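Local coordinates for Lmo0547 protein (Listeria monocytogenes, PDB 4R9N), which probably regulates transcription as a SorC-family DNA-binding protein, its activity presumably responding to a sugar bound by the domain described here, at residues A[9-14]-A[241-246]; A[32-37]-A[60-65]; A[43-48]-A[217-222]; A[118-123]-A[127-132]; A[193-198]-A[206-211]. All coordinates share one frame; numbering follows the deposited sequence.

Overall arrangement
Contact 1 opens in helix 3-15 and closes only at strand 242-246, near the C terminus, so the loop it closes encloses all the others. Helix 30-49 opens both contact 2 and contact 3. Contact 2 closes early, on helix 61-69, whereas contact 3 closes on strand 217-221, and because their segments alternate the two cross. Within the loop of contact 3 lie contact 4, a local closure at the start of helix 123-131, and then contact 5, which ties the 193-198 loop to helix 209-213. Contacts 1 and 3 reach neighbouring strands of the parallel sheet, while contact 4 lies across the chain's centre from contacts 1, 2 and 3.

Contact 1. Residues A[9-14]-A[241-246]; sequences QKLEEK and DVIVIT
Helix 3-15 lies over strand 242-246 with Leu11 closest to Ile243, their CA atoms 9.2 Å apart, a spacing that side chains alone bridge. Leu11 points its side chain at the strand, and Ile243 and Ile245, two residues apart and therefore on the same face of it, point back. The touching branch is CD1 of the leucine. It comes over the ends of the isoleucines, meeting CD1 of Ile245 at 4.2 Å. Ile243 is modelled in two conformers; in one of them its CD1 lies 4.4 Å from Leu11 CD1, so that half of the contact is less certain. In both isoleucines CG1 sits between the backbone N and the carbonyl carbon (chi1 55° in Ile243, 62° in Ile245), and the chain then runs straight out to CD1. The two methyl ends are thereby held side by side, with CD1 of Ile243 3.8 Å from CD1 of Ile245 in that conformer. The approach is loose and wholly apolar, and all three residues are buried. This is a worked case of a helix packed on a parallel sheet of Rossmann-like type, where large aliphatic groups fill the layer between the two. Leu11 also rests on Ala20 and Val22 of strand 19-23, the edge strand next door, and on Ala250 and Ile253 of helix 247-253, which Ile245 touches as well. On the opposite face of strand 242-246, Val244 packs against Leu37 and Ala41 of helix 30-49, placing the strand between helical layers.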
# COMPACT_ATOMS: atom_id res chain seq x y z
N GLN A 9 -8.35 -8.15 18.55
CA GLN A 9 -8.49 -9.62 18.69
C GLN A 9 -9.42 -10.21 17.70
O GLN A 9 -9.16 -11.22 17.07
CB GLN A 9 -9.07 -9.97 20.07
CG GLN A 9 -8.09 -9.81 21.20
CD GLN A 9 -8.50 -10.56 22.46
OE1 GLN A 9 -9.52 -10.25 23.08
NE2 GLN A 9 -7.71 -11.56 22.84
N LYS A 10 -10.59 -9.60 17.60
CA LYS A 10 -11.61 -10.12 16.71
C LYS A 10 -11.15 -10.10 15.27
O LYS A 10 -11.37 -11.03 14.55
CB LYS A 10 -12.90 -9.33 16.86
CG LYS A 10 -13.71 -9.82 18.05
CD LYS A 10 -14.79 -8.84 18.43
CE LYS A 10 -15.35 -9.16 19.81
NZ LYS A 10 -16.68 -8.52 19.94
N LEU A 11 -10.51 -9.02 14.86
CA LEU A 11 -9.97 -8.91 13.50
C LEU A 11 -8.85 -9.90 13.23
O LEU A 11 -8.77 -10.48 12.14
CB LEU A 11 -9.45 -7.49 13.27
CG LEU A 11 -10.50 -6.41 13.15
CD1 LEU A 11 -9.91 -5.05 13.41
CD2 LEU A 11 -11.14 -6.45 11.77
N GLU A 12 -7.99 -10.12 14.21
CA GLU A 12 -6.89 -11.06 14.03
C GLU A 12 -7.42 -12.48 13.82
O GLU A 12 -6.93 -13.21 12.93
CB GLU A 12 -5.91 -11.00 15.20
CG GLU A 12 -5.18 -9.66 15.27
CD GLU A 12 -4.63 -9.25 16.62
OE1 GLU A 12 -4.83 -10.01 17.59
OE2 GLU A 12 -4.02 -8.13 16.71
N GLU A 13 -8.43 -12.84 14.59
CA GLU A 13 -9.05 -14.16 14.51
C GLU A 13 -9.80 -14.31 13.19
O GLU A 13 -9.69 -15.31 12.51
CB GLU A 13 -10.01 -14.36 15.71
CG GLU A 13 -9.32 -14.32 17.07
CD GLU A 13 -10.23 -14.08 18.30
OE1 GLU A 13 -11.48 -13.95 18.20
OE2 GLU A 13 -9.66 -14.01 19.41
N LYS A 14 -10.59 -13.30 12.83
CA LYS A 14 -11.34 -13.37 11.61
C LYS A 14 -10.43 -13.57 10.38
O LYS A 14 -10.63 -14.49 9.58
CB LYS A 14 -12.26 -12.14 11.44
CG LYS A 14 -13.12 -12.13 10.18
CD LYS A 14 -14.21 -11.07 10.25
CE LYS A 14 -14.97 -10.91 8.96
NZ LYS A 14 -16.16 -11.75 8.91
N ASP A 241 -0.62 -8.76 6.42
CA ASP A 241 -0.26 -9.31 7.74
C ASP A 241 -0.66 -8.43 8.92
O ASP A 241 -1.00 -8.94 10.00
CB ASP A 241 1.23 -9.61 7.78
CG ASP A 241 1.65 -10.58 6.68
OD1 ASP A 241 1.10 -11.74 6.68
OD2 ASP A 241 2.50 -10.21 5.79
N VAL A 242 -0.64 -7.12 8.71
CA VAL A 242 -0.89 -6.17 9.77
C VAL A 242 -1.77 -5.10 9.13
O VAL A 242 -1.48 -4.56 8.00
CB VAL A 242 0.45 -5.51 10.24
CG1 VAL A 242 0.18 -4.38 11.22
CG2 VAL A 242 1.43 -6.56 10.82
N ILE A 243 -2.85 -4.79 9.79
CA ILE A 243 -3.69 -3.67 9.36
C ILE A 243 -3.75 -2.60 10.38
O ILE A 243 -3.74 -2.88 11.63
CB ILE A 243 -5.14 -4.08 9.04
CG1 ILE A 243 -5.84 -4.79 10.18
CG2 ILE A 243 -5.20 -4.91 7.78
CD1 ILE A 243 -7.33 -4.89 9.89
N VAL A 244 -3.79 -1.36 9.91
CA VAL A 244 -3.99 -0.20 10.74
C VAL A 244 -5.25 0.44 10.18
O VAL A 244 -5.27 0.88 9.01
CB VAL A 244 -2.82 0.81 10.69
CG1 VAL A 244 -3.04 1.89 11.71
CG2 VAL A 244 -1.50 0.10 11.01
N ILE A 245 -6.30 0.42 10.99
CA ILE A 245 -7.60 0.95 10.61
C ILE A 245 -8.33 1.57 11.78
O ILE A 245 -7.93 1.39 12.94
CB ILE A 245 -8.54 -0.09 9.96
CG1 ILE A 245 -8.85 -1.21 10.93
CG2 ILE A 245 -7.96 -0.59 8.62
CD1 ILE A 245 -9.94 -2.14 10.36
N THR A 246 -9.39 2.28 11.47
CA THR A 246 -10.19 2.96 12.45
C THR A 246 -11.15 1.96 13.08
O THR A 246 -11.43 0.90 12.53
CB THR A 246 -11.05 4.10 11.87
OG1 THR A 246 -11.94 3.61 10.88
CG2 THR A 246 -10.21 5.23 11.31

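Contact 2. Residues A[32-37]-A[60-65]; sequences EALNFL and GKTIRK
Asn35 OD1 takes a hydrogen bond of 2.8 Å from Lys65 NZ, and the end of the lysine chain curls round that same oxygen. The ammonium lies in the carbonyl plane, with a C=O...donor angle of 146°, so the amide is held with its oxygen turned to the lysine. What brings the nitrogen there is a bend at the last torsion of Lys65 (chi4 -63°) after an otherwise extended chain. Lys65 CD lies 3.5 Å from Asn35 OD1, so the methylenes flank the oxygen that the ammonium grips.

The same methylenes serve a second partner. Leu34 crosses the lysine chain at about a right angle, its CG 3.8 Å from Lys65 CD and its CD2 branch 3.8 Å from Lys65 CE. The other branch, CD1, turns to Thr62 one helical turn earlier and lies 3.8 Å from Thr62 OG1, with the threonine methyl only slightly farther away. Leu34 thus reaches across to two residues of helix 61-69, one with each methyl.

The segments 32-37 and 61-65 run with their axes 9.8 Å apart at closest and their directions 51° apart. Leu34 is directed toward the other helix, while the amide end of Asn35 comes nearer to it than the direction of its CB suggests. Gly60, with a positive phi, forms the N-cap of the second helix, and Thr62 also packs on Leu221 of the central sheet. One lysine thus serves both chemistries at these partly exposed residues, its methylenes packing on Leu34 and its ammonium donating to the neutral Asn35 oxygen.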
# COMPACT_ATOMS: atom_id res chain seq x y z
N GLU A 32 -11.17 13.63 8.72
CA GLU A 32 -10.47 13.87 10.01
C GLU A 32 -9.89 12.53 10.62
O GLU A 32 -8.79 12.48 11.20
CB GLU A 32 -11.41 14.53 11.01
CG GLU A 32 -12.00 15.84 10.49
CD GLU A 32 -13.25 16.30 11.23
OE1 GLU A 32 -13.99 15.45 11.77
OE2 GLU A 32 -13.44 17.53 11.27
N ALA A 33 -10.66 11.46 10.46
CA ALA A 33 -10.23 10.13 10.87
C ALA A 33 -8.96 9.70 10.09
O ALA A 33 -8.03 9.12 10.67
CB ALA A 33 -11.36 9.16 10.64
N LEU A 34 -8.93 9.96 8.78
CA LEU A 34 -7.75 9.63 7.96
C LEU A 34 -6.48 10.29 8.47
O LEU A 34 -5.45 9.59 8.53
CB LEU A 34 -7.97 9.98 6.49
CG LEU A 34 -6.82 9.78 5.53
CD1 LEU A 34 -6.42 8.34 5.50
CD2 LEU A 34 -7.24 10.21 4.11
N ASN A 35 -6.52 11.57 8.82
CA ASN A 35 -5.34 12.23 9.39
C ASN A 35 -4.88 11.65 10.76
O ASN A 35 -3.70 11.50 11.02
CB ASN A 35 -5.54 13.75 9.53
CG ASN A 35 -5.68 14.42 8.18
OD1 ASN A 35 -4.94 14.12 7.25
ND2 ASN A 35 -6.68 15.27 8.02
N PHE A 36 -5.86 11.33 11.60
CA PHE A 36 -5.60 10.75 12.87
C PHE A 36 -5.02 9.33 12.68
O PHE A 36 -4.04 8.97 13.36
CB PHE A 36 -6.93 10.70 13.65
CG PHE A 36 -6.81 10.12 15.01
CD1 PHE A 36 -5.94 10.65 15.92
CD2 PHE A 36 -7.54 9.02 15.36
CE1 PHE A 36 -5.82 10.10 17.18
CE2 PHE A 36 -7.43 8.49 16.65
CZ PHE A 36 -6.56 9.02 17.53
N LEU A 37 -5.60 8.55 11.76
CA LEU A 37 -5.07 7.20 11.41
C LEU A 37 -3.62 7.30 10.96
O LEU A 37 -2.78 6.52 11.42
CB LEU A 37 -5.92 6.56 10.35
CG LEU A 37 -5.54 5.20 9.84
CD1 LEU A 37 -5.57 4.15 10.93
CD2 LEU A 37 -6.56 4.82 8.77
N GLY A 60 0.55 6.82 -2.76
CA GLY A 60 -0.83 7.25 -2.56
C GLY A 60 -1.07 8.21 -1.45
O GLY A 60 -0.20 8.51 -0.68
N LYS A 61 -2.30 8.71 -1.37
CA LYS A 61 -2.61 9.72 -0.40
C LYS A 61 -2.44 9.26 1.03
O LYS A 61 -1.98 10.04 1.85
CB LYS A 61 -4.04 10.29 -0.57
CG LYS A 61 -4.21 11.09 -1.85
CD LYS A 61 -5.67 11.52 -2.09
CE LYS A 61 -5.70 12.48 -3.25
NZ LYS A 61 -7.06 12.97 -3.54
N THR A 62 -2.87 8.04 1.36
CA THR A 62 -2.78 7.58 2.71
C THR A 62 -1.30 7.39 3.19
O THR A 62 -0.88 7.82 4.28
CB THR A 62 -3.57 6.26 2.87
OG1 THR A 62 -4.96 6.45 2.52
CG2 THR A 62 -3.53 5.84 4.23
N ILE A 63 -0.52 6.78 2.36
CA ILE A 63 0.92 6.66 2.64
C ILE A 63 1.63 8.05 2.68
O ILE A 63 2.54 8.23 3.48
CB ILE A 63 1.56 5.71 1.64
CG1 ILE A 63 1.00 4.30 1.93
CG2 ILE A 63 3.07 5.65 1.81
CD1 ILE A 63 1.26 3.40 0.82
N ARG A 64 1.24 8.98 1.81
CA ARG A 64 1.78 10.35 1.88
C ARG A 64 1.53 10.98 3.27
O ARG A 64 2.43 11.53 3.90
CB ARG A 64 1.24 11.17 0.74
CG ARG A 64 1.66 12.62 0.82
CD ARG A 64 3.08 12.72 0.29
NE ARG A 64 4.01 12.82 1.36
CZ ARG A 64 5.31 12.92 1.23
NH1 ARG A 64 6.01 13.10 2.34
NH2 ARG A 64 5.91 12.84 0.03
N LYS A 65 0.29 10.86 3.77
CA LYS A 65 -0.02 11.32 5.10
C LYS A 65 0.83 10.64 6.20
O LYS A 65 1.35 11.28 7.12
CB LYS A 65 -1.53 11.18 5.35
CG LYS A 65 -2.35 12.22 4.60
CD LYS A 65 -3.85 11.96 4.67
CE LYS A 65 -4.65 13.04 3.88
NZ LYS A 65 -4.45 14.38 4.49

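Contact 3. Residues A[43-48]-A[217-222]; sequences YTLSKR and TVVALA
Leu45 meets strand 217-221 with both branches. Its CD1 lies 3.9 Å from Val219 CG1 and 4.0 Å from Leu221 CD1, while CD2 comes down on the same valine methyl at 4.0 Å. The leucine passes alongside Val219 and Leu221 with the side chains pointing in opposite directions, so its forked end spreads along the strand. One turn on, Arg48 reaches Thr217: its NH1 lies 3.7 Å from Thr217 CG2, a plain van der Waals touch. Thr217 offers its methyl because CG2 is anti to the backbone N, with OG1 beside it (chi1 -53°).

The axes of segments 43-48 and 217-221 pass 12.0 Å apart, with their directions at 170°, nearly antiparallel. That is the relation expected of a helix lying on the parallel sheet of an alpha/beta Rossmann-like domain, where helices run back along the strands they cover. Leu45 and Arg48, three residues apart, occupy the sheet-facing side of helix 30-49; Leu45 takes Val219 and Leu221, and Arg48 takes Thr217.

Outside this first shell, the guanidinium is committed elsewhere. Its NH1 forms a salt bridge with Glu18 and its NH2 one with Glu19, both just before or at the start of the edge strand 19-23. The chain bends at chi3 (-104°) on its way to this pair of carboxylates, and touches Val242 of the neighbouring strand. Phe66 of helix 61-69 packs on both Leu45 and Leu221, and Met147 of strand 147-151 abuts Val219 from the next strand of the sheet.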
# COMPACT_ATOMS: atom_id res chain seq x y z
N TYR A 43 3.21 6.62 14.54
CA TYR A 43 3.70 6.41 15.90
C TYR A 43 3.92 4.95 16.15
O TYR A 43 5.03 4.55 16.56
CB TYR A 43 2.75 6.99 16.91
CG TYR A 43 3.09 6.62 18.34
CD1 TYR A 43 4.28 7.02 18.95
CD2 TYR A 43 2.24 5.83 19.04
CE1 TYR A 43 4.61 6.65 20.24
CE2 TYR A 43 2.54 5.46 20.32
CZ TYR A 43 3.72 5.86 20.93
OH TYR A 43 3.97 5.45 22.25
N THR A 44 2.93 4.12 15.88
CA THR A 44 3.04 2.73 16.17
C THR A 44 3.97 1.98 15.25
O THR A 44 4.79 1.14 15.71
CB THR A 44 1.69 2.05 16.15
OG1 THR A 44 0.90 2.63 17.18
CG2 THR A 44 1.85 0.56 16.42
N LEU A 45 3.91 2.29 13.95
CA LEU A 45 4.76 1.60 13.01
C LEU A 45 6.23 1.99 13.07
O LEU A 45 7.07 1.14 12.75
CB LEU A 45 4.24 1.70 11.59
CG LEU A 45 2.82 1.11 11.33
CD1 LEU A 45 2.44 1.39 9.87
CD2 LEU A 45 2.67 -0.39 11.59
N SER A 46 6.55 3.19 13.58
CA SER A 46 7.96 3.59 13.75
C SER A 46 8.65 2.57 14.64
O SER A 46 9.82 2.21 14.42
CB SER A 46 8.09 5.01 14.35
OG SER A 46 7.47 5.02 15.61
N LYS A 47 7.92 2.02 15.59
CA LYS A 47 8.50 1.02 16.51
C LYS A 47 8.87 -0.34 15.85
O LYS A 47 9.86 -0.94 16.18
CB LYS A 47 7.54 0.75 17.66
CG LYS A 47 7.71 1.69 18.84
CD LYS A 47 6.83 2.88 18.80
CE LYS A 47 6.38 3.31 20.22
NZ LYS A 47 7.47 4.07 20.89
N ARG A 48 8.06 -0.78 14.91
CA ARG A 48 8.30 -1.95 14.14
C ARG A 48 9.44 -1.71 13.15
O ARG A 48 10.36 -2.57 12.94
CB ARG A 48 7.02 -2.26 13.39
CG ARG A 48 6.86 -3.64 12.89
CD ARG A 48 5.48 -3.79 12.27
NE ARG A 48 4.56 -4.52 13.13
CZ ARG A 48 4.50 -5.84 13.19
NH1 ARG A 48 5.36 -6.59 12.48
NH2 ARG A 48 3.58 -6.41 13.96
N THR A 217 6.27 -9.35 6.25
CA THR A 217 5.27 -8.53 6.91
C THR A 217 4.80 -7.44 5.99
O THR A 217 5.54 -6.47 5.70
CB THR A 217 5.78 -7.88 8.20
OG1 THR A 217 6.34 -8.89 9.09
CG2 THR A 217 4.67 -7.06 8.91
N VAL A 218 3.57 -7.52 5.57
CA VAL A 218 2.97 -6.48 4.73
C VAL A 218 1.93 -5.77 5.62
O VAL A 218 1.01 -6.41 6.16
CB VAL A 218 2.27 -7.06 3.49
CG1 VAL A 218 1.46 -5.97 2.77
CG2 VAL A 218 3.28 -7.70 2.58
N VAL A 219 2.12 -4.45 5.76
CA VAL A 219 1.23 -3.64 6.53
C VAL A 219 0.35 -2.82 5.61
O VAL A 219 0.88 -2.19 4.69
CB VAL A 219 2.04 -2.63 7.35
CG1 VAL A 219 1.08 -1.80 8.17
CG2 VAL A 219 3.02 -3.38 8.22
N ALA A 220 -0.95 -2.87 5.81
CA ALA A 220 -1.86 -2.05 5.05
C ALA A 220 -2.55 -1.02 5.92
O ALA A 220 -2.99 -1.28 7.12
CB ALA A 220 -2.87 -2.92 4.34
N LEU A 221 -2.62 0.17 5.35
CA LEU A 221 -3.32 1.32 5.94
C LEU A 221 -4.55 1.60 5.10
O LEU A 221 -4.39 1.81 3.91
CB LEU A 221 -2.40 2.53 5.80
CG LEU A 221 -1.29 2.84 6.79
CD1 LEU A 221 -0.57 1.62 7.30
CD2 LEU A 221 -0.30 3.84 6.20
N ALA A 222 -5.76 1.63 5.66
CA ALA A 222 -6.93 1.93 4.83
C ALA A 222 -7.96 2.73 5.61
O ALA A 222 -8.14 2.52 6.79
CB ALA A 222 -7.58 0.66 4.32

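Contact 4. Residues A[118-123]-A[127-132]; sequences ALVEDT and TDLSKN
The first turn of helix 123-131 is closed by Thr123 and Thr127, with the loop leading into it folded back on the turn that follows. Thr123 O is held by two donors from one residue: the backbone N of Thr127 at 2.9 Å, with an N-H...O angle of 152°, and the hydroxyl OG1 of the same threonine at 2.6 Å. The two come from opposite faces of the carbonyl plane, each tilted 30° out of it, and so share the oxygen without crowding each other. The hydroxyl gets there because OG1 stands beside its own backbone N (chi1 -51°), toward the N-terminal end of the helix.

This is the familiar helical arrangement in which a threonine doubles the main-chain bond to the residue four before it. At the head of the helix, Asp122 is the N-cap, its OD1 making weak hydrogen bonds to the N atoms of Glu124 and Met125. Thr123 turns its own OG1 away to His203 NE2. Beside these bonds there is one apolar touch: Val120 CG2 meets Leu129 CD1 at 4.2 Å, the two side chains crossing at a slant. Val120, which is buried, also rests on Met125 and Lys126, and its backbone is hydrogen-bonded to that of His203 in a neighbouring loop.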
# COMPACT_ATOMS: atom_id res chain seq x y z
N ALA A 118 5.27 4.36 -13.46
CA ALA A 118 4.49 3.25 -12.94
C ALA A 118 3.81 2.40 -14.00
O ALA A 118 3.67 1.18 -13.85
CB ALA A 118 3.41 3.79 -12.00
N LEU A 119 3.25 3.08 -15.02
CA LEU A 119 2.36 2.43 -15.99
C LEU A 119 2.90 2.82 -17.33
O LEU A 119 2.96 4.01 -17.62
CB LEU A 119 0.89 2.90 -15.85
CG LEU A 119 -0.12 2.36 -16.90
CD1 LEU A 119 -0.13 0.86 -16.91
CD2 LEU A 119 -1.53 2.86 -16.65
N VAL A 120 3.34 1.82 -18.11
CA VAL A 120 3.81 2.02 -19.46
C VAL A 120 2.93 1.16 -20.38
O VAL A 120 3.08 -0.06 -20.44
CB VAL A 120 5.27 1.61 -19.50
CG1 VAL A 120 5.89 1.81 -20.86
CG2 VAL A 120 6.05 2.45 -18.47
N GLU A 121 2.01 1.80 -21.08
CA GLU A 121 1.10 1.15 -22.03
C GLU A 121 1.82 0.60 -23.26
O GLU A 121 1.37 -0.32 -23.90
CB GLU A 121 0.05 2.17 -22.52
CG GLU A 121 -0.86 2.71 -21.43
CD GLU A 121 -1.80 3.79 -21.94
OE1 GLU A 121 -2.83 4.00 -21.27
OE2 GLU A 121 -1.54 4.41 -23.00
N ASP A 122 2.95 1.18 -23.59
CA ASP A 122 3.72 0.70 -24.74
C ASP A 122 4.45 -0.57 -24.31
O ASP A 122 5.43 -0.50 -23.58
CB ASP A 122 4.70 1.77 -25.16
CG ASP A 122 5.43 1.47 -26.47
OD1 ASP A 122 5.83 0.34 -26.75
OD2 ASP A 122 5.69 2.44 -27.20
N THR A 123 3.98 -1.72 -24.79
CA THR A 123 4.48 -2.98 -24.30
C THR A 123 6.00 -3.20 -24.51
O THR A 123 6.71 -3.74 -23.63
CB THR A 123 3.71 -4.10 -25.02
OG1 THR A 123 2.27 -3.90 -24.83
CG2 THR A 123 4.14 -5.45 -24.46
N THR A 127 8.85 -3.43 -21.65
CA THR A 127 9.79 -4.54 -21.65
C THR A 127 11.25 -4.11 -21.57
O THR A 127 11.99 -4.71 -20.80
CB THR A 127 9.60 -5.43 -22.87
OG1 THR A 127 8.21 -5.79 -22.99
CG2 THR A 127 10.47 -6.68 -22.76
N ASP A 128 11.67 -3.13 -22.38
CA ASP A 128 13.03 -2.56 -22.29
C ASP A 128 13.39 -1.99 -20.90
O ASP A 128 14.50 -2.18 -20.40
CB ASP A 128 13.17 -1.38 -23.26
CG ASP A 128 13.25 -1.81 -24.69
OD1 ASP A 128 13.25 -3.05 -24.93
OD2 ASP A 128 13.32 -0.91 -25.58
N LEU A 129 12.47 -1.24 -20.31
CA LEU A 129 12.68 -0.64 -19.00
C LEU A 129 12.79 -1.73 -17.94
O LEU A 129 13.70 -1.72 -17.12
CB LEU A 129 11.53 0.30 -18.62
CG LEU A 129 11.49 1.62 -19.38
CD1 LEU A 129 10.13 2.27 -19.27
CD2 LEU A 129 12.52 2.55 -18.79
N SER A 130 11.82 -2.64 -17.93
CA SER A 130 11.84 -3.72 -16.96
C SER A 130 13.19 -4.44 -16.96
O SER A 130 13.65 -4.88 -15.89
CB SER A 130 10.69 -4.70 -17.20
OG SER A 130 9.47 -4.13 -16.76
N LYS A 131 13.84 -4.55 -18.13
CA LYS A 131 15.16 -5.19 -18.23
C LYS A 131 16.41 -4.26 -18.10
O LYS A 131 17.53 -4.75 -18.09
CB LYS A 131 15.25 -6.01 -19.54
CG LYS A 131 15.81 -5.25 -20.73
CD LYS A 131 15.78 -6.09 -22.01
CE LYS A 131 16.59 -5.43 -23.13
NZ LYS A 131 16.97 -6.40 -24.21
N ASN A 132 16.28 -2.95 -18.04
CA ASN A 132 17.46 -2.14 -17.70
C ASN A 132 17.98 -2.57 -16.32
O ASN A 132 17.17 -2.86 -15.41
CB ASN A 132 17.12 -0.64 -17.64
CG ASN A 132 18.11 0.17 -16.80
OD1 ASN A 132 17.90 0.40 -15.63
ND2 ASN A 132 19.22 0.55 -17.40

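Contact 5. Residues A[193-198]-A[206-211]; sequences GKEAKT and GLSLEE
Glu195 brings the polar interactions of this contact to the head of helix 209-213. Its OE2 accepts the backbone N-H of Leu209 at 2.9 Å in a nearly straight bond (170°), met almost along the C-O axis. The same oxygen takes a hydrogen bond from a water at 2.8 Å, and that water accepts from Glu210 N at 2.9 Å. One carboxylate oxygen therefore serves two successive amides of the first helical turn, one directly and one through the water. Its partner OE1 is engaged by Arg187 in a salt bridge, so both oxygens are held, which should restrict rotation of the group. An amide-rich helix start and an arginine on a single carboxylate would be expected to favour its ionised form.

The turn carries its own cap as well. Ser208 OG accepts from Glu211 N at 3.1 Å, and Ser208 N donates to Glu211 OE1 at 3.0 Å, which together make a capping box. The serine hydroxyl can serve because chi1 of 73° sets OG between its backbone N and carbonyl carbon, while the glutamate oxygen is approached from above its carboxylate plane. Glu195 adds a bond from another part of the chain to this N-terminus, at an amide the box does not use.

The apolar share comes from the stem of the same glutamate. Glu195 CG packs on Leu209 CD1 at 3.5 Å, and the carbonyl oxygen Gly193 O makes a van der Waals approach to that methyl at 4.0 Å. Leu209 points toward the loop and is flanked further by Phe189 of strand 187-190 and Ile184 of strand 180-184, the small antiparallel hairpin from which residues 193-198 continue.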
# COMPACT_ATOMS: atom_id res chain seq x y z
N GLY A 193 -8.70 -12.07 -4.52
CA GLY A 193 -7.42 -11.44 -4.28
C GLY A 193 -6.36 -11.70 -5.31
O GLY A 193 -5.20 -11.43 -5.06
N LYS A 194 -6.71 -12.24 -6.48
CA LYS A 194 -5.71 -12.49 -7.50
C LYS A 194 -5.77 -11.40 -8.55
O LYS A 194 -6.83 -10.84 -8.77
CB LYS A 194 -5.88 -13.85 -8.13
CG LYS A 194 -5.80 -14.97 -7.09
CD LYS A 194 -5.75 -16.35 -7.72
CE LYS A 194 -5.17 -17.38 -6.74
NZ LYS A 194 -5.91 -17.40 -5.44
N GLU A 195 -4.63 -11.12 -9.18
CA GLU A 195 -4.60 -10.05 -10.19
C GLU A 195 -5.53 -10.44 -11.31
O GLU A 195 -5.46 -11.59 -11.80
CB GLU A 195 -3.20 -9.85 -10.77
CG GLU A 195 -2.28 -9.26 -9.75
CD GLU A 195 -0.99 -8.67 -10.29
OE1 GLU A 195 -0.97 -8.14 -11.44
OE2 GLU A 195 0.01 -8.72 -9.52
N ALA A 196 -6.39 -9.51 -11.73
CA ALA A 196 -7.20 -9.72 -12.90
C ALA A 196 -6.34 -9.86 -14.17
O ALA A 196 -5.23 -9.28 -14.30
CB ALA A 196 -8.24 -8.62 -13.08
N LYS A 197 -6.87 -10.63 -15.12
CA LYS A 197 -6.28 -10.71 -16.45
C LYS A 197 -6.69 -9.51 -17.26
O LYS A 197 -7.73 -9.52 -17.89
CB LYS A 197 -6.74 -11.98 -17.14
CG LYS A 197 -6.22 -13.26 -16.48
CD LYS A 197 -6.35 -14.41 -17.47
CE LYS A 197 -6.31 -15.79 -16.84
NZ LYS A 197 -4.98 -16.42 -17.09
N THR A 198 -5.87 -8.48 -17.25
CA THR A 198 -6.19 -7.21 -17.84
C THR A 198 -4.89 -6.55 -18.15
O THR A 198 -3.88 -6.72 -17.44
CB THR A 198 -7.15 -6.34 -16.94
OG1 THR A 198 -7.56 -5.18 -17.66
CG2 THR A 198 -6.48 -5.87 -15.67
N GLY A 206 6.46 -2.39 -11.03
CA GLY A 206 6.48 -2.43 -9.59
C GLY A 206 6.18 -3.87 -9.17
O GLY A 206 5.92 -4.75 -10.01
N LEU A 207 6.18 -4.08 -7.87
CA LEU A 207 5.95 -5.38 -7.27
C LEU A 207 4.57 -5.89 -7.55
O LEU A 207 3.59 -5.14 -7.41
CB LEU A 207 6.10 -5.18 -5.76
CG LEU A 207 6.40 -6.30 -4.81
CD1 LEU A 207 7.91 -6.40 -4.68
CD2 LEU A 207 5.84 -5.98 -3.43
N SER A 208 4.44 -7.17 -7.92
CA SER A 208 3.18 -7.85 -8.17
C SER A 208 2.53 -8.34 -6.89
O SER A 208 3.17 -8.39 -5.81
CB SER A 208 3.43 -9.04 -9.11
OG SER A 208 4.09 -10.04 -8.33
N LEU A 209 1.25 -8.71 -6.94
CA LEU A 209 0.58 -9.23 -5.73
C LEU A 209 1.20 -10.52 -5.22
O LEU A 209 1.32 -10.72 -3.99
CB LEU A 209 -0.93 -9.43 -5.92
CG LEU A 209 -1.62 -8.12 -6.26
CD1 LEU A 209 -3.10 -8.33 -6.46
CD2 LEU A 209 -1.40 -7.05 -5.22
N GLU A 210 1.62 -11.39 -6.12
CA GLU A 210 2.27 -12.61 -5.64
C GLU A 210 3.61 -12.36 -4.99
O GLU A 210 3.96 -13.00 -4.00
CB GLU A 210 2.37 -13.65 -6.74
CG GLU A 210 1.01 -14.25 -7.05
CD GLU A 210 0.60 -15.46 -6.18
OE1 GLU A 210 0.57 -15.42 -4.92
OE2 GLU A 210 0.24 -16.47 -6.80
N GLU A 211 4.34 -11.37 -5.49
CA GLU A 211 5.56 -10.91 -4.84
C GLU A 211 5.28 -10.32 -3.48
O GLU A 211 6.01 -10.55 -2.56
CB GLU A 211 6.28 -9.95 -5.69
CG GLU A 211 6.96 -10.65 -6.87
CD GLU A 211 7.30 -9.78 -8.05
OE1 GLU A 211 7.08 -8.54 -8.03
OE2 GLU A 211 7.76 -10.40 -9.05
O HOH W 1 0.49 -11.38 -8.79